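Local coordinates for transglutaminase-like domain-containing protein (Streptococcus suis, PDB 4XZ7) that is a transglutaminase, probably forming cross-links between proteins, and acts as an antiphagocytic virulence factor of the bacterium, at residues V181-V186 and D252-T257; L17-F22 and E54-F59. All coordinates share one frame; numbering follows the deposited sequence.

Contact 1 (V181-V186 and D252-T257); sequences VKNINV and DLFAVT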
loop_
_atom_site.group_PDB
_atom_site.type_symbol
_atom_site.label_atom_id
_atom_site.label_comp_id
_atom_site.label_asym_id
_atom_site.label_seq_id
_atom_site.Cartn_x
_atom_site.Cartn_y
_atom_site.Cartn_z
ATOM N N VAL B 181 3.334 -0.144 -5.420
ATOM C CA VAL B 181 4.739 -0.016 -5.859
ATOM C C VAL B 181 4.985 -0.248 -7.357
ATOM O O VAL B 181 6.045 0.095 -7.857
ATOM C CB VAL B 181 5.719 -0.974 -5.078
ATOM C CG1 VAL B 181 5.713 -0.668 -3.597
ATOM C CG2 VAL B 181 5.415 -2.451 -5.340
ATOM N N LYS B 182 4.022 -0.796 -8.083
ATOM C CA LYS B 182 4.294 -1.217 -9.463
ATOM C C LYS B 182 4.538 -0.038 -10.422
ATOM O O LYS B 182 5.176 -0.198 -11.465
ATOM C CB LYS B 182 3.148 -2.091 -9.973
ATOM C CG LYS B 182 1.808 -1.363 -10.117
ATOM C CD LYS B 182 0.677 -2.320 -10.516
ATOM C CE LYS B 182 -0.571 -1.550 -10.980
ATOM N NZ LYS B 182 -1.723 -2.430 -11.284
ATOM N N ASN B 183 4.070 1.149 -10.051
ATOM C CA ASN B 183 4.256 2.336 -10.893
ATOM C C ASN B 183 5.219 3.384 -10.334
ATOM O O ASN B 183 5.348 4.485 -10.887
ATOM C CB ASN B 183 2.902 2.994 -11.154
ATOM C CG ASN B 183 2.037 2.188 -12.109
ATOM O OD1 ASN B 183 2.439 1.117 -12.577
ATOM N ND2 ASN B 183 0.842 2.698 -12.400
ATOM N N ILE B 184 5.891 3.065 -9.231
ATOM C CA ILE B 184 6.898 3.984 -8.719
ATOM C C ILE B 184 8.269 3.326 -8.736
ATOM O O ILE B 184 8.400 2.178 -9.168
ATOM C CB ILE B 184 6.576 4.477 -7.299
ATOM C CG1 ILE B 184 6.401 3.307 -6.323
ATOM C CG2 ILE B 184 5.355 5.369 -7.329
ATOM C CD1 ILE B 184 6.183 3.752 -4.858
ATOM N N ASN B 185 9.287 4.050 -8.271
ATOM C CA ASN B 185 10.673 3.647 -8.519
ATOM C C ASN B 185 10.837 3.358 -10.002
ATOM O O ASN B 185 11.434 2.367 -10.385
ATOM C CB ASN B 185 11.050 2.414 -7.681
ATOM C CG ASN B 185 10.613 2.545 -6.238
ATOM O OD1 ASN B 185 10.957 3.514 -5.561
ATOM N ND2 ASN B 185 9.821 1.592 -5.773
ATOM N N VAL B 186 10.252 4.215 -10.835
ATOM C CA VAL B 186 10.295 4.020 -12.270
ATOM C C VAL B 186 11.747 3.998 -12.785
ATOM O O VAL B 186 12.574 4.819 -12.378
ATOM C CB VAL B 186 9.506 5.119 -12.993
ATOM C CG1 VAL B 186 9.749 5.041 -14.512
ATOM C CG2 VAL B 186 8.029 5.017 -12.654
ATOM N N ASP B 252 -1.571 8.928 -13.460
ATOM C CA ASP B 252 -0.137 8.965 -13.713
ATOM C C ASP B 252 0.212 8.610 -15.155
ATOM O O ASP B 252 -0.659 8.297 -15.968
ATOM C CB ASP B 252 0.648 8.068 -12.730
ATOM C CG ASP B 252 0.457 6.566 -12.955
ATOM O OD1 ASP B 252 0.044 6.124 -14.041
ATOM O OD2 ASP B 252 0.764 5.804 -12.011
ATOM N N LEU B 253 1.504 8.619 -15.440
ATOM C CA LEU B 253 1.985 8.554 -16.811
ATOM C C LEU B 253 1.698 7.223 -17.491
ATOM O O LEU B 253 1.880 7.103 -18.699
ATOM C CB LEU B 253 3.483 8.841 -16.867
ATOM C CG LEU B 253 4.512 7.865 -16.287
ATOM C CD1 LEU B 253 5.922 8.285 -16.764
ATOM C CD2 LEU B 253 4.476 7.823 -14.768
ATOM N N PHE B 254 1.239 6.236 -16.724
ATOM C CA PHE B 254 0.989 4.903 -17.275
ATOM C C PHE B 254 -0.485 4.632 -17.545
ATOM O O PHE B 254 -0.847 3.586 -18.088
ATOM C CB PHE B 254 1.521 3.844 -16.323
ATOM C CG PHE B 254 2.984 3.989 -16.025
ATOM C CD1 PHE B 254 3.929 3.921 -17.049
ATOM C CD2 PHE B 254 3.419 4.182 -14.735
ATOM C CE1 PHE B 254 5.272 4.048 -16.774
ATOM C CE2 PHE B 254 4.771 4.304 -14.459
ATOM C CZ PHE B 254 5.693 4.238 -15.479
ATOM N N ALA B 255 -1.331 5.575 -17.159
ATOM C CA ALA B 255 -2.762 5.346 -17.156
ATOM C C ALA B 255 -3.343 5.112 -18.566
ATOM O O ALA B 255 -4.051 4.130 -18.783
ATOM C CB ALA B 255 -3.464 6.501 -16.484
ATOM N N VAL B 256 -3.095 5.991 -19.524
ATOM C CA VAL B 256 -3.736 5.721 -20.813
ATOM C C VAL B 256 -2.886 4.769 -21.651
ATOM O O VAL B 256 -3.410 4.042 -22.490
ATOM C CB VAL B 256 -4.090 7.025 -21.608
ATOM C CG1 VAL B 256 -3.768 8.278 -20.824
ATOM C CG2 VAL B 256 -3.530 7.029 -23.045
ATOM N N THR B 257 -1.590 4.711 -21.368
ATOM C CA THR B 257 -0.680 3.927 -22.191
ATOM C C THR B 257 -0.675 2.439 -21.833
ATOM O O THR B 257 -0.869 1.601 -22.699
ATOM C CB THR B 257 0.749 4.470 -22.092
ATOM O OG1 THR B 257 1.048 4.810 -20.729
ATOM C CG2 THR B 257 0.900 5.701 -22.973
#

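Contact 2 (L17-F22 and E54-F59); sequences LNWEAF and EELEEF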
loop_
_atom_site.group_PDB
_atom_site.type_symbol
_atom_site.label_atom_id
_atom_site.label_comp_id
_atom_site.label_asym_id
_atom_site.label_seq_id
_atom_site.Cartn_x
_atom_site.Cartn_y
_atom_site.Cartn_z
ATOM N N LEU B 17 16.895 -29.584 -0.985
ATOM C CA LEU B 17 18.032 -29.066 -1.753
ATOM C C LEU B 17 17.671 -27.782 -2.474
ATOM O O LEU B 17 16.501 -27.475 -2.645
ATOM C CB LEU B 17 18.515 -30.099 -2.772
ATOM C CG LEU B 17 18.762 -31.543 -2.346
ATOM C CD1 LEU B 17 19.250 -32.333 -3.541
ATOM C CD2 LEU B 17 19.781 -31.607 -1.233
ATOM N N ASN B 18 18.669 -27.021 -2.912
ATOM C CA ASN B 18 18.372 -25.853 -3.733
ATOM C C ASN B 18 18.525 -26.218 -5.192
ATOM O O ASN B 18 18.893 -27.351 -5.512
ATOM C CB ASN B 18 19.269 -24.665 -3.384
ATOM C CG ASN B 18 20.748 -24.984 -3.498
ATOM O OD1 ASN B 18 21.151 -25.986 -4.097
ATOM N ND2 ASN B 18 21.574 -24.119 -2.918
ATOM N N TRP B 19 18.266 -25.259 -6.072
ATOM C CA TRP B 19 18.242 -25.556 -7.492
ATOM C C TRP B 19 19.551 -26.145 -8.006
ATOM O O TRP B 19 19.533 -27.015 -8.861
ATOM C CB TRP B 19 17.894 -24.323 -8.320
ATOM C CG TRP B 19 18.105 -24.622 -9.764
ATOM C CD1 TRP B 19 19.027 -24.058 -10.593
ATOM C CD2 TRP B 19 17.428 -25.626 -10.538
ATOM N NE1 TRP B 19 18.944 -24.624 -11.845
ATOM C CE2 TRP B 19 17.971 -25.590 -11.836
ATOM C CE3 TRP B 19 16.398 -26.536 -10.260
ATOM C CZ2 TRP B 19 17.524 -26.430 -12.859
ATOM C CZ3 TRP B 19 15.958 -27.373 -11.271
ATOM C CH2 TRP B 19 16.520 -27.313 -12.557
ATOM N N GLU B 20 20.684 -25.687 -7.489
ATOM C CA GLU B 20 21.985 -26.149 -7.979
ATOM C C GLU B 20 22.184 -27.658 -7.750
ATOM O O GLU B 20 22.406 -28.454 -8.700
ATOM C CB GLU B 20 23.093 -25.333 -7.294
ATOM C CG GLU B 20 24.515 -25.625 -7.723
ATOM C CD GLU B 20 25.530 -24.743 -6.992
ATOM O OE1 GLU B 20 26.745 -25.035 -7.069
ATOM O OE2 GLU B 20 25.111 -23.758 -6.339
ATOM N N ALA B 21 22.080 -28.047 -6.481
ATOM C CA ALA B 21 22.192 -29.447 -6.079
ATOM C C ALA B 21 21.107 -30.318 -6.734
ATOM O O ALA B 21 21.391 -31.401 -7.309
ATOM C CB ALA B 21 22.116 -29.554 -4.556
ATOM N N PHE B 22 19.870 -29.839 -6.660
ATOM C CA PHE B 22 18.752 -30.590 -7.226
ATOM C C PHE B 22 18.966 -30.837 -8.713
ATOM O O PHE B 22 18.800 -31.958 -9.187
ATOM C CB PHE B 22 17.422 -29.867 -7.021
ATOM C CG PHE B 22 16.230 -30.702 -7.389
ATOM C CD1 PHE B 22 15.763 -31.684 -6.521
ATOM C CD2 PHE B 22 15.582 -30.524 -8.607
ATOM C CE1 PHE B 22 14.654 -32.460 -6.850
ATOM C CE2 PHE B 22 14.467 -31.304 -8.945
ATOM C CZ PHE B 22 14.011 -32.273 -8.061
ATOM N N GLU B 54 14.581 -24.361 -17.171
ATOM C CA GLU B 54 14.748 -22.919 -16.964
ATOM C C GLU B 54 13.696 -22.389 -16.002
ATOM O O GLU B 54 13.994 -21.609 -15.084
ATOM C CB GLU B 54 14.690 -22.173 -18.301
ATOM C CG GLU B 54 15.770 -22.654 -19.276
ATOM C CD GLU B 54 16.011 -21.697 -20.430
ATOM O OE1 GLU B 54 15.159 -20.811 -20.672
ATOM O OE2 GLU B 54 17.064 -21.831 -21.095
ATOM N N GLU B 55 12.461 -22.832 -16.205
ATOM C CA GLU B 55 11.368 -22.470 -15.315
ATOM C C GLU B 55 11.535 -23.101 -13.928
ATOM O O GLU B 55 11.140 -22.522 -12.920
ATOM C CB GLU B 55 10.043 -22.869 -15.954
ATOM C CG GLU B 55 9.722 -22.033 -17.205
ATOM C CD GLU B 55 8.671 -22.658 -18.100
ATOM O OE1 GLU B 55 7.988 -21.910 -18.835
ATOM O OE2 GLU B 55 8.541 -23.899 -18.092
ATOM N N LEU B 56 12.109 -24.298 -13.876
ATOM C CA LEU B 56 12.468 -24.903 -12.592
ATOM C C LEU B 56 13.416 -23.976 -11.846
ATOM O O LEU B 56 13.167 -23.605 -10.686
ATOM C CB LEU B 56 13.109 -26.278 -12.794
ATOM C CG LEU B 56 12.070 -27.329 -13.203
ATOM C CD1 LEU B 56 12.705 -28.682 -13.528
ATOM C CD2 LEU B 56 11.001 -27.464 -12.113
ATOM N N GLU B 57 14.481 -23.577 -12.541
ATOM C CA GLU B 57 15.480 -22.666 -11.971
ATOM C C GLU B 57 14.807 -21.412 -11.423
ATOM O O GLU B 57 15.103 -20.978 -10.307
ATOM C CB GLU B 57 16.541 -22.285 -13.013
ATOM C CG GLU B 57 17.570 -21.292 -12.494
ATOM C CD GLU B 57 18.938 -21.466 -13.136
ATOM O OE1 GLU B 57 19.902 -20.835 -12.655
ATOM O OE2 GLU B 57 19.061 -22.241 -14.110
ATOM N N GLU B 58 13.869 -20.860 -12.191
ATOM C CA GLU B 58 13.130 -19.696 -11.722
ATOM C C GLU B 58 12.316 -20.015 -10.459
ATOM O O GLU B 58 12.216 -19.186 -9.552
ATOM C CB GLU B 58 12.218 -19.166 -12.830
ATOM C CG GLU B 58 11.645 -17.784 -12.557
ATOM C CD GLU B 58 12.719 -16.696 -12.470
ATOM O OE1 GLU B 58 12.402 -15.595 -11.967
ATOM O OE2 GLU B 58 13.871 -16.936 -12.905
ATOM N N PHE B 59 11.749 -21.217 -10.384
ATOM C CA PHE B 59 11.029 -21.603 -9.166
ATOM C C PHE B 59 11.994 -21.667 -7.978
ATOM O O PHE B 59 11.595 -21.458 -6.829
ATOM C CB PHE B 59 10.326 -22.957 -9.333
ATOM C CG PHE B 59 9.143 -22.930 -10.255
ATOM C CD1 PHE B 59 8.284 -21.831 -10.301
ATOM C CD2 PHE B 59 8.889 -24.012 -11.091
ATOM C CE1 PHE B 59 7.194 -21.809 -11.172
ATOM C CE2 PHE B 59 7.779 -24.001 -11.964
ATOM C CZ PHE B 59 6.941 -22.898 -12.007
#

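Contact 1 (V181-V186 and D252-T257)
Asn183 and Val186 meet Asp252 and Phe254 in a buried loop-to-turn contact, part polar and part apolar, where the linker between helices 170-181 and 188-205 lies against the turn leading into helix 255-259. Asn183 ND2 donates to Asp252 OD2 at 3.1 Å; the bond uses the syn lone pair of the carboxylate oxygen and is moderately bent, 147° at the hydrogen. The amide and carboxylate planes stand 52° apart, so the two groups are twisted rather than laid flat together. Asp252 OD1 turns back on its own segment and takes Phe254 N at 2.9 Å, a capping bond that ties the carboxylate to the type I turn Asp252-Ala255. Phe254 holds its CG anti to the carbonyl carbon (chi1 -57°), which swings the ring toward the linker. Its CD2 slides past the Asn183 amide, 3.6 Å from CG of that residue. Farther out, the ring edge receives Val186 CG2, which lies 3.7 Å from Phe254 CZ, while Asn183 O lies 3.6 Å from Phe254 CE2, also near the ring plane. Leu253 CG sits over one face of the same ring. Asp252 OD2 is further gripped by Tyr173 and Asn167 of the second subunit, making the contact part of the dimer interface. Arg190 of helix 188-205 binds Asn183 OD1 and adds a cation-pi contact to Phe254. Leu253 packs on Phe191 of that helix, Asn183 touches Leu249 of helix 245-251, and Ala255 rests on Ala262 of strand 261-262.

Contact 2 (L17-F22 and E54-F59)
Trp19, in the first turn of helix 19-29, lays one face of its indole over the backbone and side chains of Leu56 and Glu57 on helix 53-59. The approach is close, with the CA atoms of Trp19 and Glu57 6.0 Å apart. From CB, which points toward the other helix, the chain leaves with CG anti to the backbone N (chi1 171°), and this brings the indole across helix 53-59. CG and CD2 lie above Glu57 CA, whose C-H makes a CH-pi contact: CA is 3.8 Å from the centroid of the five-membered ring of Trp19 and only 6° off its normal. On the pyrrole side, Trp19 CD1 meets Glu57 CD at 3.6 Å. Next to it, Trp19 NE1 comes within 3.3 Å of Glu57 OE2, the carboxylate plane lying 35° from that of the ring. CE2 continues over the aliphatic start of the same glutamate, with Trp19 CE2 3.8 Å from Glu57 CB. The benzene end then passes to Leu56: Trp19 CZ3 touches Leu56 CB at 3.4 Å, and CH2 is close to the same carbon, while Leu56 CD1 only grazes these two ring atoms. Just before Trp19 in the chain, Asn18 is the N-cap of helix 19-29, its OD1 accepting from Ala21 N at 3.3 Å. Phe65 of strand 63-68 also meets the Trp19 ring, while Leu56 reaches on to Val38 and Ile82 of the same sheet. The chemistry thus changes along a single indole: the benzene end packs on leucine carbon at the buried side, whereas the pyrrole end meets the carbon chain of exposed Glu57, whose carboxylate stands just beyond the ring's rim, raised out of the indole plane on the side of Glu57 CA.

The two contacts belong to separate parts of the chain: their centres are about 32 Å apart, their nearest atoms about 16 Å, and they do not touch. They follow in series, contact 2 closing before contact 1 opens. Contact 2 joins two helices beside the N-terminal mixed sheet, its centre about 28 Å from the centre of the chain, and no other subunit reaches it. The centre of contact 1 lies about 7 Å from the centre of the chain, where the second subunit packs against it. Its segment 252-257 falls in the transglutaminase-like region, shortly before helix 264-277, which by analogy with this superfamily probably begins with the catalytic cysteine.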